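Oligopeptide-binding protein AppA (Bacillus subtilis, PDB 1XOC) binds oligopeptides for uptake as the receptor component of the App ABC-type permease, a system that can replace Opp in sporulation and genetic competence. Local coordinates at residues K91-K96 with E202-Y207; S185-F190 with N512-W517; E273-F278 with D411-V416; F362-N367 with D375-V380. One frame throughout, in Å; residues are numbered along the deposited sequence.

Interaction 1. Residues K91-K96 with E202-Y207; sequences KFHDGK and EANDDY. With ZN (zinc ion), chain D.
H93 and N204 meet with the imidazole ring and the amide almost perpendicular, 89° between planes, and the amide nitrogen comes in at the ring edge, in the ring plane, with N204 ND2 3.4 Å from H93 CD2. Both groups converge on one acceptor, the carbonyl oxygen of G186, to which H93 NE2 and N204 ND2 each donate, which accounts for their closeness. N204 ND2 also donates to a water 2.8 Å away that in turn donates to K91 O, and both amide protons are thereby used. With CG anti to the backbone N (chi1 179°), the N204 amide reaches out toward the loop 91-96 while its oxygen stays over its own chain. There N204 OD1 accepts from D206 N at 3.0 Å, the donor lying above the carbonyl plane. This is an Asx turn set on a type I beta turn, N204 to Y207, which leads the chain away from strand 198-203. An alanine here would remove the whole amide, probably leaving D206 N without its acceptor and breaking the water link to K91. On the flank D206 OD2 lies 3.4 Å from K91 CG, against the aliphatic part of the lysine. The K91 chain bends at chi2 (-63°) and carries NZ off to a salt bridge with E97, leaving K91 NZ 6.3 Å from D206 OD2. A second water accepts from K91 N and lies 2.8 Å from D206 O. On the outer side of the turn D205 OD2 binds a zinc ion at 2.0 Å, while D205 OD1 pairs with R211.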
# COMPACT_ATOMS: atom_id res chain seq x y z
N LYS A 91 13.09 -25.02 0.08
CA LYS A 91 12.64 -25.50 -1.23
C LYS A 91 11.56 -24.61 -1.84
O LYS A 91 10.66 -24.13 -1.14
CB LYS A 91 12.07 -26.93 -1.14
CG LYS A 91 12.93 -27.95 -0.40
CD LYS A 91 14.25 -28.16 -1.08
CE LYS A 91 15.10 -29.16 -0.30
NZ LYS A 91 16.42 -29.43 -0.93
N PHE A 92 11.61 -24.45 -3.15
CA PHE A 92 10.47 -23.97 -3.90
C PHE A 92 9.36 -25.04 -3.97
O PHE A 92 9.57 -26.23 -3.72
CB PHE A 92 10.87 -23.55 -5.31
CG PHE A 92 11.65 -22.27 -5.38
CD1 PHE A 92 13.02 -22.28 -5.58
CD2 PHE A 92 11.02 -21.05 -5.25
CE1 PHE A 92 13.71 -21.09 -5.65
CE2 PHE A 92 11.73 -19.85 -5.31
CZ PHE A 92 13.06 -19.88 -5.52
N HIS A 93 8.17 -24.62 -4.34
CA HIS A 93 7.02 -25.53 -4.40
C HIS A 93 7.17 -26.68 -5.40
O HIS A 93 6.42 -27.65 -5.34
CB HIS A 93 5.73 -24.75 -4.68
CG HIS A 93 5.44 -23.70 -3.64
ND1 HIS A 93 4.81 -22.51 -3.95
CD2 HIS A 93 5.71 -23.65 -2.31
CE1 HIS A 93 4.69 -21.79 -2.85
NE2 HIS A 93 5.23 -22.45 -1.84
N ASP A 94 8.15 -26.58 -6.29
CA ASP A 94 8.46 -27.65 -7.25
C ASP A 94 9.48 -28.65 -6.70
O ASP A 94 9.88 -29.62 -7.39
CB ASP A 94 8.96 -27.06 -8.58
CG ASP A 94 10.19 -26.19 -8.41
OD1 ASP A 94 10.74 -26.09 -7.30
OD2 ASP A 94 10.66 -25.59 -9.42
N GLY A 95 9.89 -28.45 -5.45
CA GLY A 95 10.84 -29.36 -4.79
C GLY A 95 12.31 -29.01 -4.94
O GLY A 95 13.16 -29.68 -4.37
N LYS A 96 12.59 -27.94 -5.68
CA LYS A 96 13.96 -27.53 -5.93
C LYS A 96 14.49 -26.56 -4.91
O LYS A 96 13.78 -25.70 -4.39
CB LYS A 96 14.08 -26.95 -7.33
CG LYS A 96 14.20 -28.05 -8.37
CD LYS A 96 13.46 -27.72 -9.64
CE LYS A 96 13.77 -28.72 -10.74
NZ LYS A 96 14.93 -28.31 -11.58
N GLU A 202 -3.06 -23.69 -0.81
CA GLU A 202 -2.99 -24.91 0.02
C GLU A 202 -1.71 -24.85 0.83
O GLU A 202 -0.69 -24.33 0.34
CB GLU A 202 -2.89 -26.17 -0.86
CG GLU A 202 -4.12 -26.47 -1.63
CD GLU A 202 -4.03 -27.79 -2.42
OE1 GLU A 202 -2.89 -28.19 -2.76
OE2 GLU A 202 -5.10 -28.37 -2.72
N ALA A 203 -1.75 -25.40 2.03
CA ALA A 203 -0.58 -25.44 2.89
C ALA A 203 0.56 -26.11 2.18
O ALA A 203 0.38 -27.18 1.59
CB ALA A 203 -0.88 -26.18 4.18
N ASN A 204 1.73 -25.48 2.24
CA ASN A 204 2.96 -26.06 1.77
C ASN A 204 3.54 -27.01 2.81
O ASN A 204 4.11 -26.55 3.82
CB ASN A 204 3.97 -24.94 1.52
CG ASN A 204 5.29 -25.44 1.04
OD1 ASN A 204 5.46 -26.65 0.79
ND2 ASN A 204 6.28 -24.51 0.95
N ASP A 205 3.43 -28.32 2.56
CA ASP A 205 3.89 -29.33 3.51
C ASP A 205 5.41 -29.27 3.76
O ASP A 205 5.91 -29.81 4.77
CB ASP A 205 3.53 -30.72 2.96
CG ASP A 205 2.02 -30.96 2.83
OD1 ASP A 205 1.25 -30.36 3.55
OD2 ASP A 205 1.61 -31.82 2.04
N ASP A 206 6.15 -28.68 2.82
CA ASP A 206 7.62 -28.62 2.93
C ASP A 206 8.12 -27.22 3.29
O ASP A 206 9.28 -26.92 3.05
CB ASP A 206 8.26 -29.07 1.61
CG ASP A 206 9.66 -29.66 1.77
OD1 ASP A 206 10.10 -29.96 2.91
OD2 ASP A 206 10.32 -29.85 0.74
N TYR A 207 7.27 -26.38 3.85
CA TYR A 207 7.69 -25.03 4.18
C TYR A 207 8.83 -25.08 5.19
O TYR A 207 8.81 -25.85 6.16
CB TYR A 207 6.53 -24.23 4.76
CG TYR A 207 6.92 -22.79 5.07
CD1 TYR A 207 7.46 -21.99 4.09
CD2 TYR A 207 6.72 -22.24 6.34
CE1 TYR A 207 7.80 -20.66 4.35
CE2 TYR A 207 7.06 -20.94 6.61
CZ TYR A 207 7.63 -20.16 5.64
OH TYR A 207 7.96 -18.83 5.91
ZN ZN D . -0.20 -32.62 2.43
O HOH W 1 11.78 -25.82 2.62
O HOH W 2 8.61 -25.58 -0.12
O HOH W 3 -1.11 -32.52 0.98

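Interaction 2. Residues S185-F190 with N512-W517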
# COMPACT_ATOMS: atom_id res chain seq x y z
N SER A 185 8.64 -20.16 -2.45
CA SER A 185 9.08 -20.98 -1.35
C SER A 185 8.27 -20.65 -0.08
O SER A 185 8.63 -21.09 1.01
CB SER A 185 10.58 -20.81 -1.11
OG SER A 185 10.90 -19.47 -0.75
N GLY A 186 7.14 -19.94 -0.24
CA GLY A 186 6.40 -19.49 0.93
C GLY A 186 5.52 -20.56 1.50
O GLY A 186 5.47 -21.70 0.98
N PRO A 187 4.80 -20.22 2.58
CA PRO A 187 4.06 -21.19 3.36
C PRO A 187 2.85 -21.79 2.70
O PRO A 187 2.35 -22.81 3.18
CB PRO A 187 3.64 -20.40 4.61
CG PRO A 187 3.73 -18.98 4.22
CD PRO A 187 4.77 -18.88 3.18
N PHE A 188 2.35 -21.17 1.62
CA PHE A 188 1.16 -21.68 0.93
C PHE A 188 1.47 -21.76 -0.56
O PHE A 188 2.17 -20.92 -1.11
CB PHE A 188 -0.06 -20.78 1.20
CG PHE A 188 -0.52 -20.82 2.62
CD1 PHE A 188 -1.44 -21.77 3.04
CD2 PHE A 188 0.03 -19.94 3.58
CE1 PHE A 188 -1.85 -21.83 4.37
CE2 PHE A 188 -0.41 -20.00 4.90
CZ PHE A 188 -1.32 -20.93 5.30
N LYS A 189 0.94 -22.79 -1.19
CA LYS A 189 1.10 -23.05 -2.63
C LYS A 189 -0.16 -22.62 -3.42
O LYS A 189 -1.27 -22.71 -2.92
CB LYS A 189 1.27 -24.54 -2.89
CG LYS A 189 2.33 -25.25 -2.16
CD LYS A 189 2.29 -26.76 -2.52
CE LYS A 189 0.97 -27.41 -2.09
NZ LYS A 189 1.00 -28.91 -1.90
N PHE A 190 0.04 -22.16 -4.64
CA PHE A 190 -1.08 -21.80 -5.51
C PHE A 190 -1.86 -23.02 -5.96
O PHE A 190 -1.28 -23.97 -6.45
CB PHE A 190 -0.53 -21.02 -6.72
CG PHE A 190 -1.58 -20.57 -7.70
CD1 PHE A 190 -2.20 -19.34 -7.55
CD2 PHE A 190 -1.95 -21.39 -8.75
CE1 PHE A 190 -3.16 -18.92 -8.48
CE2 PHE A 190 -2.92 -20.99 -9.68
CZ PHE A 190 -3.52 -19.75 -9.53
N ASN A 512 1.88 -13.74 9.28
CA ASN A 512 2.18 -15.01 9.95
C ASN A 512 0.98 -15.97 10.04
O ASN A 512 0.85 -16.77 10.98
CB ASN A 512 2.85 -14.79 11.29
CG ASN A 512 4.35 -14.69 11.18
OD1 ASN A 512 4.91 -14.55 10.07
ND2 ASN A 512 5.02 -14.73 12.31
N ILE A 513 0.15 -15.91 9.01
CA ILE A 513 -1.02 -16.80 8.85
C ILE A 513 -0.63 -18.28 8.95
O ILE A 513 -1.44 -19.10 9.42
CB ILE A 513 -1.83 -16.46 7.56
CG1 ILE A 513 -3.09 -17.33 7.49
CG2 ILE A 513 -0.98 -16.51 6.29
CD1 ILE A 513 -4.12 -16.80 6.53
N GLU A 514 0.60 -18.61 8.57
CA GLU A 514 1.11 -19.99 8.75
C GLU A 514 1.19 -20.45 10.20
O GLU A 514 1.35 -21.65 10.46
CB GLU A 514 2.46 -20.15 8.05
CG GLU A 514 3.55 -19.20 8.52
CD GLU A 514 3.60 -17.83 7.80
OE1 GLU A 514 2.60 -17.31 7.22
OE2 GLU A 514 4.70 -17.26 7.81
N LYS A 515 1.11 -19.51 11.15
CA LYS A 515 1.18 -19.83 12.55
C LYS A 515 -0.18 -19.82 13.24
O LYS A 515 -0.27 -20.13 14.43
CB LYS A 515 2.06 -18.82 13.29
CG LYS A 515 3.44 -18.52 12.71
CD LYS A 515 4.29 -19.72 12.54
CE LYS A 515 5.58 -19.35 11.81
NZ LYS A 515 6.41 -20.55 11.50
N TRP A 516 -1.23 -19.44 12.54
CA TRP A 516 -2.56 -19.40 13.13
C TRP A 516 -3.16 -20.80 13.10
O TRP A 516 -2.87 -21.59 12.20
CB TRP A 516 -3.50 -18.49 12.32
CG TRP A 516 -3.04 -17.08 12.08
CD1 TRP A 516 -1.91 -16.47 12.54
CD2 TRP A 516 -3.71 -16.11 11.25
NE1 TRP A 516 -1.85 -15.17 12.07
CE2 TRP A 516 -2.93 -14.94 11.26
CE3 TRP A 516 -4.88 -16.13 10.49
CZ2 TRP A 516 -3.32 -13.78 10.56
CZ3 TRP A 516 -5.24 -15.00 9.79
CH2 TRP A 516 -4.47 -13.84 9.82
N TRP A 517 -4.00 -21.10 14.07
CA TRP A 517 -4.64 -22.40 14.12
C TRP A 517 -6.02 -22.27 14.75
O TRP A 517 -6.33 -21.32 15.45
CB TRP A 517 -3.78 -23.41 14.86
CG TRP A 517 -3.30 -23.02 16.25
CD1 TRP A 517 -2.26 -22.17 16.55
CD2 TRP A 517 -3.78 -23.51 17.46
NE1 TRP A 517 -2.10 -22.08 17.89
CE2 TRP A 517 -3.02 -22.90 18.49
CE3 TRP A 517 -4.80 -24.38 17.80
CZ2 TRP A 517 -3.24 -23.15 19.83
CZ3 TRP A 517 -5.03 -24.65 19.13
CH2 TRP A 517 -4.24 -24.03 20.14
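The F188 ring presents its edge to the backbone of E514, whose N lies near the ring plane 4.1 Å from F188 CE2, while I513 CG2 comes in obliquely at 3.8 Å from the same ring carbon. F188 opens strand 188-194, an outermost strand of a four-stranded mixed sheet, and the partner is a short 3-10 turn, 513-515, close to the C terminus. F188 and I513 cross at about a right angle and both also rest on M51 and V217, so a flat aromatic and a branched aliphatic chain suit this buried place between helix 43-52 and the sheet. Within the C-terminal segment, the W516 ring carries I513 CA over the centre of one face, and K515 O lies in plane at the edge of the W517 ring.

Beside F188, P187 offers its ring to E514. The glutamate starts with CG between its backbone N and carbonyl carbon (chi1 58°) and bends again at chi2 (-88°), which folds the carboxylate back across the proline ring. P187 CB accordingly meets E514 CB at 3.6 Å, and further out the carboxylate comes up to P187 CG. The rigid proline gives the aliphatic part of E514 a fixed surface, while E514 OE2 makes a long, weak ion pair with K58. An alanine in its place would keep the CB but would probably uncover P187 CG and deprive K58 of that distant charge. Backbone bonds hold the turn itself together, K515 N donating to N512 O at 2.8 Å and W516 N to I513 O at 3.1 Å.

Interaction 3. Residues E273-F278 with D411-V416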
# COMPACT_ATOMS: atom_id res chain seq x y z
N GLU A 273 -2.15 16.75 -10.93
CA GLU A 273 -1.63 18.04 -11.44
C GLU A 273 -1.35 18.04 -12.96
O GLU A 273 -0.99 19.08 -13.53
CB GLU A 273 -0.41 18.46 -10.63
CG GLU A 273 -0.72 18.56 -9.15
CD GLU A 273 0.39 19.09 -8.32
OE1 GLU A 273 0.44 18.74 -7.12
OE2 GLU A 273 1.22 19.85 -8.86
N LYS A 274 -1.57 16.91 -13.62
CA LYS A 274 -1.69 16.89 -15.08
C LYS A 274 -2.93 17.67 -15.50
O LYS A 274 -2.96 18.26 -16.58
CB LYS A 274 -1.81 15.47 -15.63
CG LYS A 274 -0.53 14.82 -15.99
CD LYS A 274 -0.77 13.45 -16.60
CE LYS A 274 -0.89 13.48 -18.11
NZ LYS A 274 -1.54 12.21 -18.61
N ASN A 275 -3.95 17.65 -14.65
CA ASN A 275 -5.18 18.41 -14.90
C ASN A 275 -4.98 19.87 -14.50
O ASN A 275 -4.65 20.17 -13.36
CB ASN A 275 -6.36 17.80 -14.13
CG ASN A 275 -7.71 18.36 -14.57
OD1 ASN A 275 -7.91 19.58 -14.64
ND2 ASN A 275 -8.66 17.48 -14.85
N GLU A 276 -5.21 20.76 -15.47
CA GLU A 276 -5.12 22.21 -15.30
C GLU A 276 -5.76 22.71 -14.01
O GLU A 276 -5.28 23.66 -13.39
CB GLU A 276 -5.83 22.92 -16.47
CG GLU A 276 -5.31 22.62 -17.87
CD GLU A 276 -6.34 22.99 -18.97
OE1 GLU A 276 -6.67 24.20 -19.12
OE2 GLU A 276 -6.81 22.07 -19.70
N LEU A 277 -6.87 22.08 -13.62
CA LEU A 277 -7.64 22.51 -12.47
C LEU A 277 -6.84 22.45 -11.19
O LEU A 277 -7.09 23.23 -10.26
CB LEU A 277 -8.91 21.67 -12.30
CG LEU A 277 -9.96 21.76 -13.43
CD1 LEU A 277 -11.15 20.84 -13.15
CD2 LEU A 277 -10.42 23.19 -13.67
N PHE A 278 -5.88 21.54 -11.13
CA PHE A 278 -5.20 21.23 -9.88
C PHE A 278 -3.73 21.61 -9.87
O PHE A 278 -3.03 21.24 -8.96
CB PHE A 278 -5.36 19.74 -9.55
CG PHE A 278 -6.78 19.28 -9.53
CD1 PHE A 278 -7.72 19.95 -8.76
CD2 PHE A 278 -7.20 18.20 -10.30
CE1 PHE A 278 -9.03 19.58 -8.76
CE2 PHE A 278 -8.52 17.81 -10.30
CZ PHE A 278 -9.44 18.50 -9.52
N ASP A 411 -4.73 8.14 -15.41
CA ASP A 411 -6.00 8.39 -16.08
C ASP A 411 -7.07 8.66 -15.03
O ASP A 411 -7.96 7.84 -14.80
CB ASP A 411 -6.33 7.15 -16.91
CG ASP A 411 -7.65 7.25 -17.63
OD1 ASP A 411 -8.22 6.17 -17.89
OD2 ASP A 411 -8.13 8.37 -17.90
N PHE A 412 -6.92 9.82 -14.39
CA PHE A 412 -7.87 10.30 -13.38
C PHE A 412 -7.68 11.81 -13.23
O PHE A 412 -6.58 12.33 -13.48
CB PHE A 412 -7.67 9.58 -12.03
CG PHE A 412 -6.37 9.91 -11.35
CD1 PHE A 412 -5.20 9.30 -11.74
CD2 PHE A 412 -6.33 10.82 -10.32
CE1 PHE A 412 -3.98 9.59 -11.09
CE2 PHE A 412 -5.10 11.08 -9.65
CZ PHE A 412 -3.95 10.48 -10.06
N ASP A 413 -8.76 12.51 -12.87
CA ASP A 413 -8.70 13.93 -12.48
C ASP A 413 -8.40 14.00 -10.99
O ASP A 413 -7.46 14.67 -10.54
CB ASP A 413 -10.04 14.62 -12.71
CG ASP A 413 -10.49 14.63 -14.16
OD1 ASP A 413 -9.63 14.60 -15.08
OD2 ASP A 413 -11.72 14.70 -14.37
N ALA A 414 -9.16 13.23 -10.21
CA ALA A 414 -8.95 13.14 -8.76
C ALA A 414 -9.41 11.78 -8.31
O ALA A 414 -10.23 11.16 -8.95
CB ALA A 414 -9.71 14.23 -8.03
N MET A 415 -8.88 11.29 -7.19
CA MET A 415 -9.35 10.01 -6.66
C MET A 415 -9.35 9.97 -5.16
O MET A 415 -8.50 10.59 -4.54
CB MET A 415 -8.52 8.86 -7.21
CG MET A 415 -7.10 8.85 -6.75
SD MET A 415 -6.21 7.45 -7.43
CE MET A 415 -4.53 7.93 -7.00
N VAL A 416 -10.31 9.25 -4.60
CA VAL A 416 -10.29 8.93 -3.16
C VAL A 416 -9.57 7.60 -3.02
O VAL A 416 -9.98 6.60 -3.57
CB VAL A 416 -11.72 8.83 -2.58
CG1 VAL A 416 -11.63 8.50 -1.08
CG2 VAL A 416 -12.51 10.11 -2.83
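The N275 and D413 side chains cross at a slant, amide and carboxylate planes 90° apart, and N275 ND2 donates to D413 OD1 over 3.0 Å. The bond is bent, with an N-H...O angle of 136°, and weak. The amide is probably steered mainly by its other end: N275 OD1 accepts from L277 N at 2.9 Å, in the carbonyl plane and on a lone pair, closing an Asx turn. The first torsion of N275 (-168°) swings CG to the side opposite the backbone N, where the asparagine can serve the turn with its oxygen and still extend its nitrogen across to D413. Asparagine suits this place because one small amide offers both an acceptor and a donor. D413 is likewise shared, for its OD2 accepts from T363 N, a firmer partner than the amide.

F278 adds an aromatic contact beside this polar pair. Its CE2 comes within 3.3 Å of D413 O, the oxygen set obliquely to the ring, and within 4.4 Å of A414 CB, whose small methyl leaves room for the ring. L277 CB sits over the centre of one F278 face, 4.0 Å above the plane. The F278 ring also meets F362 edge-to-face and packs on W271, so it is buried among aromatics.

The loop containing 273-278 leads from strand 265-271 to helix 281-289. Residues 411-416 enter strand 414-420, which in the large mixed sheet pairs antiparallel with 265-271 and parallel with 358-367; N275 and F278 thus pack where the loop leaving one neighbour of the strand passes the strand's beginning.

Interaction 4. Residues F362-N367 with D375-V380. With ZN (zinc ion), chain J.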
# COMPACT_ATOMS: atom_id res chain seq x y z
N PHE A 362 -14.95 18.26 -12.88
CA PHE A 362 -14.09 17.09 -12.99
C PHE A 362 -14.77 15.83 -12.45
O PHE A 362 -15.79 15.89 -11.79
CB PHE A 362 -12.76 17.32 -12.26
CG PHE A 362 -12.89 17.45 -10.77
CD1 PHE A 362 -12.70 16.34 -9.94
CD2 PHE A 362 -13.20 18.67 -10.20
CE1 PHE A 362 -12.84 16.47 -8.57
CE2 PHE A 362 -13.34 18.81 -8.86
CZ PHE A 362 -13.13 17.70 -8.02
N THR A 363 -14.13 14.69 -12.71
CA THR A 363 -14.58 13.40 -12.23
C THR A 363 -13.70 12.92 -11.05
O THR A 363 -12.45 12.90 -11.12
CB THR A 363 -14.59 12.38 -13.37
OG1 THR A 363 -15.48 12.84 -14.39
CG2 THR A 363 -15.01 10.98 -12.90
N LEU A 364 -14.37 12.54 -9.96
CA LEU A 364 -13.74 11.94 -8.79
C LEU A 364 -13.99 10.43 -8.76
O LEU A 364 -15.13 9.95 -8.58
CB LEU A 364 -14.32 12.56 -7.52
CG LEU A 364 -13.76 12.15 -6.15
CD1 LEU A 364 -12.29 12.47 -5.99
CD2 LEU A 364 -14.54 12.82 -5.04
N LYS A 365 -12.90 9.67 -8.91
CA LYS A 365 -12.96 8.22 -8.92
C LYS A 365 -12.65 7.61 -7.55
O LYS A 365 -11.88 8.18 -6.76
CB LYS A 365 -11.94 7.64 -9.90
CG LYS A 365 -12.24 7.84 -11.34
CD LYS A 365 -11.13 7.27 -12.24
CE LYS A 365 -11.61 7.26 -13.67
NZ LYS A 365 -10.56 6.86 -14.65
N THR A 366 -13.22 6.43 -7.29
CA THR A 366 -12.73 5.60 -6.18
C THR A 366 -13.03 4.15 -6.45
O THR A 366 -13.67 3.85 -7.48
CB THR A 366 -13.32 6.02 -4.81
OG1 THR A 366 -12.50 5.44 -3.77
CG2 THR A 366 -14.73 5.58 -4.64
N ASN A 367 -12.62 3.24 -5.57
CA ASN A 367 -12.73 1.82 -5.85
C ASN A 367 -14.04 1.15 -5.44
O ASN A 367 -14.50 1.31 -4.31
CB ASN A 367 -11.54 1.04 -5.26
CG ASN A 367 -11.30 1.32 -3.81
OD1 ASN A 367 -11.08 2.47 -3.43
ND2 ASN A 367 -11.32 0.27 -2.99
N ASP A 375 -19.12 6.71 -0.32
CA ASP A 375 -19.78 7.76 0.46
C ASP A 375 -18.97 9.06 0.53
O ASP A 375 -19.52 10.17 0.40
CB ASP A 375 -20.05 7.29 1.89
CG ASP A 375 -21.09 6.18 1.96
OD1 ASP A 375 -21.26 5.57 3.03
OD2 ASP A 375 -21.76 5.92 0.94
N ILE A 376 -17.69 8.95 0.79
CA ILE A 376 -16.87 10.15 0.81
C ILE A 376 -16.94 10.89 -0.50
O ILE A 376 -16.99 12.12 -0.51
CB ILE A 376 -15.42 9.81 1.12
CG1 ILE A 376 -15.29 9.35 2.56
CG2 ILE A 376 -14.51 11.04 0.86
CD1 ILE A 376 -13.93 8.81 2.89
N ALA A 377 -16.94 10.15 -1.62
CA ALA A 377 -17.00 10.79 -2.94
C ALA A 377 -18.28 11.61 -3.15
O ALA A 377 -18.29 12.71 -3.73
CB ALA A 377 -16.83 9.79 -4.04
N VAL A 378 -19.38 11.08 -2.64
CA VAL A 378 -20.68 11.76 -2.71
C VAL A 378 -20.67 12.99 -1.79
O VAL A 378 -21.12 14.06 -2.15
CB VAL A 378 -21.81 10.81 -2.35
CG1 VAL A 378 -23.10 11.53 -2.29
CG2 VAL A 378 -21.86 9.64 -3.37
N VAL A 379 -20.06 12.87 -0.62
CA VAL A 379 -19.99 14.00 0.30
C VAL A 379 -19.11 15.14 -0.26
O VAL A 379 -19.45 16.31 -0.17
CB VAL A 379 -19.48 13.56 1.70
CG1 VAL A 379 -19.22 14.78 2.58
CG2 VAL A 379 -20.48 12.63 2.40
N VAL A 380 -17.99 14.77 -0.86
CA VAL A 380 -17.14 15.74 -1.54
C VAL A 380 -17.91 16.42 -2.68
O VAL A 380 -17.85 17.65 -2.85
CB VAL A 380 -15.83 15.09 -2.06
CG1 VAL A 380 -15.03 16.08 -2.91
CG2 VAL A 380 -14.99 14.57 -0.89
ZN ZN J . -22.89 4.10 2.62
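One methyl of L364 carries the contact: CD2 lies 3.8 Å from A377 CA, 3.9 Å from A377 CB and 3.9 Å from V380 CG1. It settles against two residues three apart on the same side of the helix. The L364 and V380 side chains cross at about a right angle, and CD2 is the branch of the leucine that meets the valine. Alanine suits position 377 because its short side chain lets the leucine reach the helix backbone, while the branched valine offers a methyl beside it. L364 CG stands trans to the backbone N (chi1 -177°), extending the side chain out from the strand to the helix. The same side chain also packs on V391 of the adjacent strand.

The wider frame is a beta-alpha-beta crossover: strand 358-367, helix 371-385 and strand 390-396, the two strands running parallel. At the strand's end N367 OD1 accepts from R373 near the start of the helix, and N367 ND2 donates to the backbone of the bound peptide, so this strand runs from the apolar packing to the binding site. Further along the helix D375 binds a zinc ion through OD1 at 2.2 Å and, more loosely, OD2 at 2.7 Å.

Other residues of helix 371-385 face a second helix, with I376 and V379 packing on helix 293-300. L364 thus lies between the sheet and a helix that is itself covered by another, while K365, pointing away from helix 371-385, packs on helix 398-405.

From the N terminus, interaction 1 opens at 91-96 and interaction 2 at 185-190; interaction 1 closes at 202-207, before interaction 2 does, so the two cross. Their centres are about 10 Å apart and they share neighbouring strands, 188-194 and 198-203. Interaction 2 then spans more than three hundred residues before the C-terminal turn at 512-517 closes it. Within that span interaction 3 opens at 273-278 and closes at 411-416, and inside it interaction 4 joins 362-367 to 375-380, a short loop of one beta-alpha-beta unit. Interactions 3 and 4 touch through adjacent strands of the large sheet, across the chain's centre from interactions 1 and 2.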